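Local coordinates for protein glycerol-3-phosphate dehydrogenase [NAD(+)] 1 (Saccharomyces cerevisiae, PDB 4FGW) that interconverts dihydroxyacetone phosphate and sn-glycerol 3-phosphate with NADH/NAD(+), driving the glycerol production that protects yeast cells during hyperosmotic stress, at residues L273-R278 against F360-A365; V53-K58 against T100-L105; Y200-D205 against V213-L218. All blocks are in the same frame, centred on the assembly; numbering follows the deposited sequence.

Interaction 1: residues L273-R278 against F360-A365; sequences LGEIIR and FPLFEA
E275 and F360 bring the two backbones nearest, with CA atoms 6.2 Å apart. Here the start of helix 361-371 meets the side of helix 261-283. The axes of 273-278 and 361-365 cross steeply, at -107°, with a closest approach of 10.0 Å. F360 is the N-cap of helix 361-371.

The E275 carboxylate receives two N-H groups from that helix start. L362 N donates to E275 OE1 at 2.8 Å, and F363 N donates to E275 OE2 at 3.0 Å. Both bonds are fairly straight, at 163° and 157°. Each oxygen uses its syn lone pair, so the carboxylate spans the two amides like a fork. The bonds fix its rotation. The helix N-terminus would probably stabilise its negative charge. The E275 chain is extended beyond CG, which carries the carboxylate to the helix start.

The rings of F360 and F363 pack along this chain. E275 CB lies over the face of F363, 4.0 Å from the ring centroid, in a CH-pi contact. E275 OE2 also lies over one face of F363, toward the rim. The F360 ring edge meets the E275 backbone, with F360 CE2 3.3 Å from E275 O. R278 runs past the same ring, its CG 3.7 Å from F360 CE2, while its NH1 bonds to D359 O.

L273 and I277 pack against Y293 of the second subunit. I276 touches F363 CZ and packs on I240, C241 and L244 of helix 235-257, the helix that carries K245, the probable proton acceptor. L362 rests on I383 of helix 379-383.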
loop_
_atom_site.group_PDB
_atom_site.type_symbol
_atom_site.label_atom_id
_atom_site.label_comp_id
_atom_site.label_asym_id
_atom_site.label_seq_id
_atom_site.Cartn_x
_atom_site.Cartn_y
_atom_site.Cartn_z
ATOM N N LEU A 273 5.552 1.371 -6.138
ATOM C CA LEU A 273 5.899 0.051 -5.590
ATOM C C LEU A 273 6.484 -0.851 -6.681
ATOM O O LEU A 273 7.513 -1.481 -6.448
ATOM C CB LEU A 273 4.699 -0.632 -4.890
ATOM C CG LEU A 273 4.987 -1.971 -4.168
ATOM C CD1 LEU A 273 5.968 -1.798 -2.991
ATOM C CD2 LEU A 273 3.708 -2.626 -3.716
ATOM N N GLY A 274 5.860 -0.856 -7.864
ATOM C CA GLY A 274 6.322 -1.632 -9.014
ATOM C C GLY A 274 7.715 -1.227 -9.453
ATOM O O GLY A 274 8.539 -2.087 -9.769
ATOM N N GLU A 275 8.006 0.089 -9.421
ATOM C CA GLU A 275 9.311 0.633 -9.796
ATOM C C GLU A 275 10.402 0.344 -8.770
ATOM O O GLU A 275 11.541 0.131 -9.154
ATOM C CB GLU A 275 9.219 2.109 -10.182
ATOM C CG GLU A 275 8.639 2.272 -11.574
ATOM C CD GLU A 275 8.641 3.657 -12.174
ATOM O OE1 GLU A 275 7.817 3.898 -13.086
ATOM O OE2 GLU A 275 9.471 4.496 -11.754
ATOM N N ILE A 276 10.039 0.271 -7.477
ATOM C CA ILE A 276 10.939 -0.087 -6.373
ATOM C C ILE A 276 11.331 -1.571 -6.526
ATOM O O ILE A 276 12.508 -1.900 -6.415
ATOM C CB ILE A 276 10.305 0.243 -4.985
ATOM C CG1 ILE A 276 10.101 1.780 -4.827
ATOM C CG2 ILE A 276 11.165 -0.320 -3.835
ATOM C CD1 ILE A 276 9.277 2.257 -3.582
ATOM N N ILE A 277 10.350 -2.451 -6.825
ATOM C CA ILE A 277 10.590 -3.886 -7.051
ATOM C C ILE A 277 11.540 -4.075 -8.236
ATOM O O ILE A 277 12.539 -4.791 -8.118
ATOM C CB ILE A 277 9.249 -4.667 -7.247
ATOM C CG1 ILE A 277 8.400 -4.641 -5.959
ATOM C CG2 ILE A 277 9.493 -6.105 -7.738
ATOM C CD1 ILE A 277 6.905 -4.843 -6.139
ATOM N N ARG A 278 11.225 -3.411 -9.363
ATOM C CA ARG A 278 11.973 -3.460 -10.614
ATOM C C ARG A 278 13.413 -2.994 -10.405
ATOM O O ARG A 278 14.323 -3.643 -10.914
ATOM C CB ARG A 278 11.257 -2.619 -11.683
ATOM C CG ARG A 278 11.817 -2.757 -13.100
ATOM C CD ARG A 278 11.043 -1.913 -14.099
ATOM N NE ARG A 278 9.622 -2.273 -14.130
ATOM C CZ ARG A 278 8.623 -1.397 -14.188
ATOM N NH1 ARG A 278 8.874 -0.094 -14.245
ATOM N NH2 ARG A 278 7.366 -1.816 -14.201
ATOM N N PHE A 360 12.003 3.121 -15.887
ATOM C CA PHE A 360 11.411 3.724 -14.691
ATOM C C PHE A 360 10.710 5.067 -15.001
ATOM O O PHE A 360 11.178 6.113 -14.542
ATOM C CB PHE A 360 12.469 3.830 -13.565
ATOM C CG PHE A 360 13.141 2.512 -13.242
ATOM C CD1 PHE A 360 14.276 2.100 -13.934
ATOM C CD2 PHE A 360 12.625 1.673 -12.265
ATOM C CE1 PHE A 360 14.879 0.871 -13.656
ATOM C CE2 PHE A 360 13.235 0.450 -11.981
ATOM C CZ PHE A 360 14.355 0.056 -12.680
ATOM N N PRO A 361 9.579 5.061 -15.761
ATOM C CA PRO A 361 8.912 6.333 -16.099
ATOM C C PRO A 361 8.475 7.224 -14.937
ATOM O O PRO A 361 8.565 8.440 -15.087
ATOM C CB PRO A 361 7.747 5.915 -17.002
ATOM C CG PRO A 361 7.544 4.481 -16.736
ATOM C CD PRO A 361 8.889 3.923 -16.403
ATOM N N LEU A 362 8.039 6.650 -13.786
ATOM C CA LEU A 362 7.640 7.453 -12.620
ATOM C C LEU A 362 8.831 8.158 -11.978
ATOM O O LEU A 362 8.746 9.361 -11.713
ATOM C CB LEU A 362 6.828 6.660 -11.588
ATOM C CG LEU A 362 6.418 7.422 -10.308
ATOM C CD1 LEU A 362 5.411 8.545 -10.614
ATOM C CD2 LEU A 362 5.878 6.485 -9.273
ATOM N N PHE A 363 9.950 7.425 -11.766
ATOM C CA PHE A 363 11.197 7.984 -11.228
ATOM C C PHE A 363 11.693 9.099 -12.150
ATOM O O PHE A 363 12.091 10.159 -11.661
ATOM C CB PHE A 363 12.283 6.894 -11.051
ATOM C CG PHE A 363 12.061 5.842 -9.980
ATOM C CD1 PHE A 363 12.875 4.718 -9.907
ATOM C CD2 PHE A 363 11.035 5.974 -9.046
ATOM C CE1 PHE A 363 12.666 3.741 -8.921
ATOM C CE2 PHE A 363 10.830 4.998 -8.061
ATOM C CZ PHE A 363 11.652 3.894 -8.003
ATOM N N GLU A 364 11.606 8.881 -13.481
ATOM C CA GLU A 364 12.007 9.865 -14.489
ATOM C C GLU A 364 11.090 11.089 -14.468
ATOM O O GLU A 364 11.592 12.209 -14.498
ATOM C CB GLU A 364 12.063 9.246 -15.895
ATOM C CG GLU A 364 12.696 10.173 -16.926
ATOM C CD GLU A 364 12.499 9.825 -18.391
ATOM O OE1 GLU A 364 11.894 8.770 -18.690
ATOM O OE2 GLU A 364 12.977 10.606 -19.244
ATOM N N ALA A 365 9.760 10.871 -14.392
ATOM C CA ALA A 365 8.736 11.919 -14.355
ATOM C C ALA A 365 8.934 12.872 -13.171
ATOM O O ALA A 365 8.915 14.086 -13.376
ATOM C CB ALA A 365 7.351 11.294 -14.306
#

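Interaction 2: residues V53-K58 against T100-L105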
loop_
_atom_site.group_PDB
_atom_site.type_symbol
_atom_site.label_atom_id
_atom_site.label_comp_id
_atom_site.label_asym_id
_atom_site.label_seq_id
_atom_site.Cartn_x
_atom_site.Cartn_y
_atom_site.Cartn_z
ATOM N N VAL A 53 16.576 -2.381 22.794
ATOM C CA VAL A 53 17.614 -3.389 23.012
ATOM C C VAL A 53 17.861 -3.639 24.517
ATOM O O VAL A 53 17.906 -4.802 24.926
ATOM C CB VAL A 53 18.888 -3.052 22.190
ATOM C CG1 VAL A 53 20.117 -3.791 22.701
ATOM C CG2 VAL A 53 18.669 -3.343 20.706
ATOM N N ALA A 54 17.952 -2.565 25.342
ATOM C CA ALA A 54 18.149 -2.679 26.798
ATOM C C ALA A 54 16.986 -3.386 27.503
ATOM O O ALA A 54 17.211 -4.124 28.468
ATOM C CB ALA A 54 18.400 -1.312 27.422
ATOM N N GLU A 55 15.753 -3.166 27.011
ATOM C CA GLU A 55 14.530 -3.791 27.517
ATOM C C GLU A 55 14.570 -5.304 27.277
ATOM O O GLU A 55 14.204 -6.078 28.165
ATOM C CB GLU A 55 13.294 -3.188 26.825
ATOM C CG GLU A 55 12.820 -1.877 27.432
ATOM C CD GLU A 55 11.834 -1.086 26.592
ATOM O OE1 GLU A 55 11.189 -1.680 25.700
ATOM O OE2 GLU A 55 11.703 0.135 26.832
ATOM N N ASN A 56 15.034 -5.714 26.078
ATOM C CA ASN A 56 15.145 -7.115 25.681
ATOM C C ASN A 56 16.307 -7.854 26.335
ATOM O O ASN A 56 16.170 -9.047 26.608
ATOM C CB ASN A 56 15.152 -7.260 24.164
ATOM C CG ASN A 56 13.803 -7.029 23.536
ATOM O OD1 ASN A 56 12.761 -7.448 24.050
ATOM N ND2 ASN A 56 13.794 -6.387 22.386
ATOM N N CYS A 57 17.434 -7.155 26.602
ATOM C CA CYS A 57 18.602 -7.731 27.286
ATOM C C CYS A 57 18.227 -8.127 28.712
ATOM O O CYS A 57 18.618 -9.199 29.167
ATOM C CB CYS A 57 19.792 -6.775 27.256
ATOM S SG CYS A 57 20.568 -6.618 25.627
ATOM N N LYS A 58 17.406 -7.290 29.380
ATOM C CA LYS A 58 16.856 -7.541 30.713
ATOM C C LYS A 58 15.817 -8.678 30.629
ATOM O O LYS A 58 15.697 -9.470 31.565
ATOM C CB LYS A 58 16.202 -6.261 31.266
ATOM C CG LYS A 58 16.744 -5.817 32.623
ATOM C CD LYS A 58 15.870 -6.286 33.784
ATOM C CE LYS A 58 16.403 -5.802 35.111
ATOM N NZ LYS A 58 15.644 -6.366 36.259
ATOM N N THR A 100 11.988 8.022 29.688
ATOM C CA THR A 100 12.720 7.327 30.746
ATOM C C THR A 100 13.409 6.101 30.145
ATOM O O THR A 100 12.758 5.267 29.513
ATOM C CB THR A 100 11.794 6.997 31.935
ATOM O OG1 THR A 100 11.053 8.163 32.294
ATOM C CG2 THR A 100 12.557 6.486 33.151
ATOM N N LEU A 101 14.736 6.027 30.313
ATOM C CA LEU A 101 15.557 4.926 29.809
ATOM C C LEU A 101 15.693 3.835 30.891
ATOM O O LEU A 101 15.705 4.186 32.075
ATOM C CB LEU A 101 16.917 5.440 29.297
ATOM C CG LEU A 101 16.857 6.517 28.193
ATOM C CD1 LEU A 101 18.190 7.214 28.034
ATOM C CD2 LEU A 101 16.377 5.943 26.864
ATOM N N PRO A 102 15.713 2.525 30.511
ATOM C CA PRO A 102 15.710 1.438 31.518
ATOM C C PRO A 102 16.460 1.572 32.855
ATOM O O PRO A 102 15.860 1.996 33.851
ATOM C CB PRO A 102 16.103 0.199 30.707
ATOM C CG PRO A 102 15.601 0.479 29.346
ATOM C CD PRO A 102 15.643 1.974 29.139
ATOM N N ASP A 103 17.739 1.153 32.890
ATOM C CA ASP A 103 18.649 1.143 34.049
ATOM C C ASP A 103 19.971 0.586 33.541
ATOM O O ASP A 103 21.041 1.087 33.899
ATOM C CB ASP A 103 18.113 0.223 35.172
ATOM C CG ASP A 103 17.896 0.900 36.511
ATOM O OD1 ASP A 103 18.397 0.376 37.526
ATOM O OD2 ASP A 103 17.186 1.929 36.550
ATOM N N ASN A 104 19.846 -0.362 32.620
ATOM C CA ASN A 104 20.958 -1.065 32.019
ATOM C C ASN A 104 21.457 -0.466 30.730
ATOM O O ASN A 104 22.321 -1.015 30.073
ATOM C CB ASN A 104 20.562 -2.505 31.765
ATOM C CG ASN A 104 19.133 -2.646 31.319
ATOM O OD1 ASN A 104 18.274 -1.877 31.702
ATOM N ND2 ASN A 104 18.878 -3.639 30.509
ATOM N N LEU A 105 20.881 0.656 30.358
ATOM C CA LEU A 105 21.323 1.413 29.192
ATOM C C LEU A 105 22.346 2.447 29.658
ATOM O O LEU A 105 21.977 3.485 30.217
ATOM C CB LEU A 105 20.135 2.060 28.453
ATOM C CG LEU A 105 20.429 2.924 27.210
ATOM C CD1 LEU A 105 21.380 2.225 26.237
ATOM C CD2 LEU A 105 19.140 3.308 26.502
#
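N104 reaches A54 with its side-chain amide. N104 ND2 donates to A54 O at 2.7 Å, but the bond is bent, with an N-H...O angle of 133°. The donor is tilted 33° from the carbonyl plane. The acceptor also lies somewhat out of the N104 amide plane. In N104, CG sits between the backbone N and the carbonyl carbon (chi1 38°), which turns the amide to the helix. A54 O is already the acceptor of a weak helical bond from K58 N, 3.3 Å long. The amide therefore adds a second donor to a carbonyl in the last turns of helix 44-59. K58 lies across the same amide, its CG 3.7 Å from N104 ND2.

The A54 methyl fills the middle of the contact. P102 CG is 3.8 Å from A54 CB, and L105 CB is 3.9 Å from it. P102 CG also meets the aliphatic part of E55, where the two side chains cross at about a right angle.

This is the Rossmann-type half of the enzyme. Helix 44-59 follows strand 35-40. The glycine-rich pattern of G41, G43 and G46 runs through the turn into the first turn of the helix and probably binds NAD(+). The loop 100-104 leads into strand 105-108, an outermost strand of the main sheet within the chain. The contact thus joins the loop before this strand to the C-terminal part of the helix.

Further out, N104 ND2 also bonds to P66 O, and the N104 backbone pairs with V68. L105 packs on V68 and M70 of strand 67-71 and on A50. E55 has its polar end held by Y226, R224 and K51.

Interaction 3: residues Y200-D205 against V213-L218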
loop_
_atom_site.group_PDB
_atom_site.type_symbol
_atom_site.label_atom_id
_atom_site.label_comp_id
_atom_site.label_asym_id
_atom_site.label_seq_id
_atom_site.Cartn_x
_atom_site.Cartn_y
_atom_site.Cartn_z
ATOM N N TYR A 200 19.031 -9.886 7.682
ATOM C CA TYR A 200 20.390 -10.364 7.952
ATOM C C TYR A 200 20.626 -11.693 7.247
ATOM O O TYR A 200 19.837 -12.631 7.402
ATOM C CB TYR A 200 20.588 -10.513 9.476
ATOM C CG TYR A 200 21.948 -10.991 9.928
ATOM C CD1 TYR A 200 22.994 -10.092 10.125
ATOM C CD2 TYR A 200 22.165 -12.325 10.260
ATOM C CE1 TYR A 200 24.239 -10.522 10.580
ATOM C CE2 TYR A 200 23.405 -12.766 10.718
ATOM C CZ TYR A 200 24.442 -11.861 10.873
ATOM O OH TYR A 200 25.666 -12.297 11.321
ATOM N N HIS A 201 21.701 -11.763 6.457
ATOM C CA HIS A 201 22.098 -12.995 5.783
ATOM C C HIS A 201 23.006 -13.723 6.752
ATOM O O HIS A 201 24.020 -13.157 7.179
ATOM C CB HIS A 201 22.859 -12.714 4.471
ATOM C CG HIS A 201 22.003 -12.163 3.374
ATOM N ND1 HIS A 201 22.150 -10.858 2.929
ATOM C CD2 HIS A 201 21.015 -12.759 2.663
ATOM C CE1 HIS A 201 21.255 -10.701 1.967
ATOM N NE2 HIS A 201 20.543 -11.816 1.775
ATOM N N ILE A 202 22.625 -14.955 7.139
ATOM C CA ILE A 202 23.434 -15.782 8.032
ATOM C C ILE A 202 24.739 -16.079 7.275
ATOM O O ILE A 202 24.675 -16.526 6.126
ATOM C CB ILE A 202 22.670 -17.057 8.499
ATOM C CG1 ILE A 202 21.573 -16.695 9.514
ATOM C CG2 ILE A 202 23.618 -18.110 9.092
ATOM C CD1 ILE A 202 20.241 -17.043 9.064
ATOM N N PRO A 203 25.917 -15.736 7.851
ATOM C CA PRO A 203 27.176 -15.937 7.115
ATOM C C PRO A 203 27.730 -17.362 7.137
ATOM O O PRO A 203 27.203 -18.236 7.825
ATOM C CB PRO A 203 28.128 -14.940 7.781
ATOM C CG PRO A 203 27.634 -14.825 9.172
ATOM C CD PRO A 203 26.161 -15.143 9.183
ATOM N N LYS A 204 28.807 -17.581 6.367
ATOM C CA LYS A 204 29.543 -18.843 6.259
ATOM C C LYS A 204 30.335 -19.114 7.548
ATOM O O LYS A 204 30.533 -20.272 7.924
ATOM C CB LYS A 204 30.475 -18.823 5.029
ATOM C CG LYS A 204 31.241 -17.502 4.811
ATOM C CD LYS A 204 30.977 -16.859 3.434
ATOM C CE LYS A 204 29.636 -16.158 3.285
ATOM N NZ LYS A 204 29.578 -14.860 4.012
ATOM N N ASP A 205 30.748 -18.027 8.230
ATOM C CA ASP A 205 31.515 -17.981 9.478
ATOM C C ASP A 205 30.682 -18.429 10.704
ATOM O O ASP A 205 31.241 -18.619 11.789
ATOM C CB ASP A 205 32.056 -16.541 9.666
ATOM C CG ASP A 205 32.958 -16.294 10.867
ATOM O OD1 ASP A 205 33.823 -17.152 11.150
ATOM O OD2 ASP A 205 32.821 -15.225 11.501
ATOM N N VAL A 213 24.924 -15.112 16.178
ATOM C CA VAL A 213 23.614 -14.532 15.919
ATOM C C VAL A 213 22.929 -15.131 14.688
ATOM O O VAL A 213 23.546 -15.290 13.632
ATOM C CB VAL A 213 23.501 -12.972 16.062
ATOM C CG1 VAL A 213 24.842 -12.313 16.374
ATOM C CG2 VAL A 213 22.814 -12.306 14.865
ATOM N N ASP A 214 21.660 -15.504 14.872
ATOM C CA ASP A 214 20.766 -16.037 13.855
ATOM C C ASP A 214 19.494 -15.179 13.896
ATOM O O ASP A 214 19.465 -14.171 14.609
ATOM C CB ASP A 214 20.474 -17.543 14.091
ATOM C CG ASP A 214 20.056 -17.964 15.496
ATOM O OD1 ASP A 214 19.531 -17.108 16.247
ATOM O OD2 ASP A 214 20.215 -19.161 15.830
ATOM N N HIS A 215 18.451 -15.566 13.150
ATOM C CA HIS A 215 17.196 -14.818 13.108
ATOM C C HIS A 215 16.416 -14.850 14.414
ATOM O O HIS A 215 15.689 -13.902 14.699
ATOM C CB HIS A 215 16.344 -15.246 11.911
ATOM C CG HIS A 215 16.936 -14.854 10.592
ATOM N ND1 HIS A 215 16.363 -15.256 9.404
ATOM C CD2 HIS A 215 18.027 -14.099 10.318
ATOM C CE1 HIS A 215 17.125 -14.747 8.450
ATOM N NE2 HIS A 215 18.138 -14.044 8.955
ATOM N N LYS A 216 16.596 -15.910 15.221
ATOM C CA LYS A 216 15.957 -16.069 16.530
ATOM C C LYS A 216 16.509 -15.036 17.521
ATOM O O LYS A 216 15.734 -14.417 18.252
ATOM C CB LYS A 216 16.147 -17.501 17.069
ATOM C CG LYS A 216 15.287 -18.553 16.365
ATOM C CD LYS A 216 14.579 -19.491 17.347
ATOM C CE LYS A 216 15.383 -20.715 17.728
ATOM N NZ LYS A 216 14.609 -21.627 18.614
ATOM N N VAL A 217 17.852 -14.845 17.522
ATOM C CA VAL A 217 18.568 -13.887 18.371
ATOM C C VAL A 217 18.128 -12.452 18.005
ATOM O O VAL A 217 17.813 -11.664 18.900
ATOM C CB VAL A 217 20.107 -14.110 18.306
ATOM C CG1 VAL A 217 20.881 -12.922 18.865
ATOM C CG2 VAL A 217 20.507 -15.395 19.033
ATOM N N LEU A 218 18.050 -12.152 16.688
ATOM C CA LEU A 218 17.625 -10.850 16.158
ATOM C C LEU A 218 16.162 -10.542 16.448
ATOM O O LEU A 218 15.833 -9.381 16.692
ATOM C CB LEU A 218 17.925 -10.716 14.655
ATOM C CG LEU A 218 19.410 -10.690 14.270
ATOM C CD1 LEU A 218 19.573 -10.822 12.794
ATOM C CD2 LEU A 218 20.114 -9.433 14.778
HETATM O O HOH W 1 25.747 -14.880 12.244
#
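I202 CD1 lies over one face of the H215 imidazole, toward the rim. I202 CD1 is 3.8 Å from the H215 ring centroid, a CH-pi contact. At the edge of the same ring, H215 NE2 donates to Y200 O at 2.7 Å. This bond is nearly straight, at 170°, and the acceptor is close to the ring plane. It fixes the turn of the imidazole. The Y200 ring carries V213 CG2 over one face, with Y200 CE2 4.2 Å away. L218 CD1 comes in obliquely and packs 3.5 Å from Y200 CB. Water 1 lies at the phenol edge, in the ring plane. The oxygen of water 1 is 2.7 Å from Y200 OH and donates to V213 O at 2.6 Å. The water thus joins the far end of Y200 to the backbone before the helix.

CG of Y200 is anti to the backbone N (chi1 -180°), which swings the ring to V213. D214 is the N-cap of helix 215-222. D214 OD1 accepts from V217 N at 3.1 Å, a capping bond at the helix start. I202 CG1 comes near D214 CA.

The contact closes the connection from strand 194-199 to helix 215-222. The Y200 backbone bonds to I232, at the end of strand 227-232. H215 and L218 pack on V231 of that strand, L218 also on I148, and Y200 on R146 and Q175 of strands 146-149 and 175-180.

Along the chain the contacts follow in series: interaction 2, then interaction 3, then interaction 1. Interactions 2 and 3 belong to the Rossmann-type domain. Interaction 2 leads into edge strand 105-108, and interaction 3 follows strand 194-199, next to the other edge strand, 227-232. Their centres are about 23 Å apart and their nearest atoms about 7 Å. Helices 44-59 and 215-222 also touch, through V53 on L221 and F222. Interaction 1 lies in the all-helical part, its centre about 41 Å from that of interaction 2 and about 32 Å from that of interaction 3. Interactions 2 and 3 join loops to helices of the cofactor-binding domain; interaction 1 joins two helices near the subunit interface.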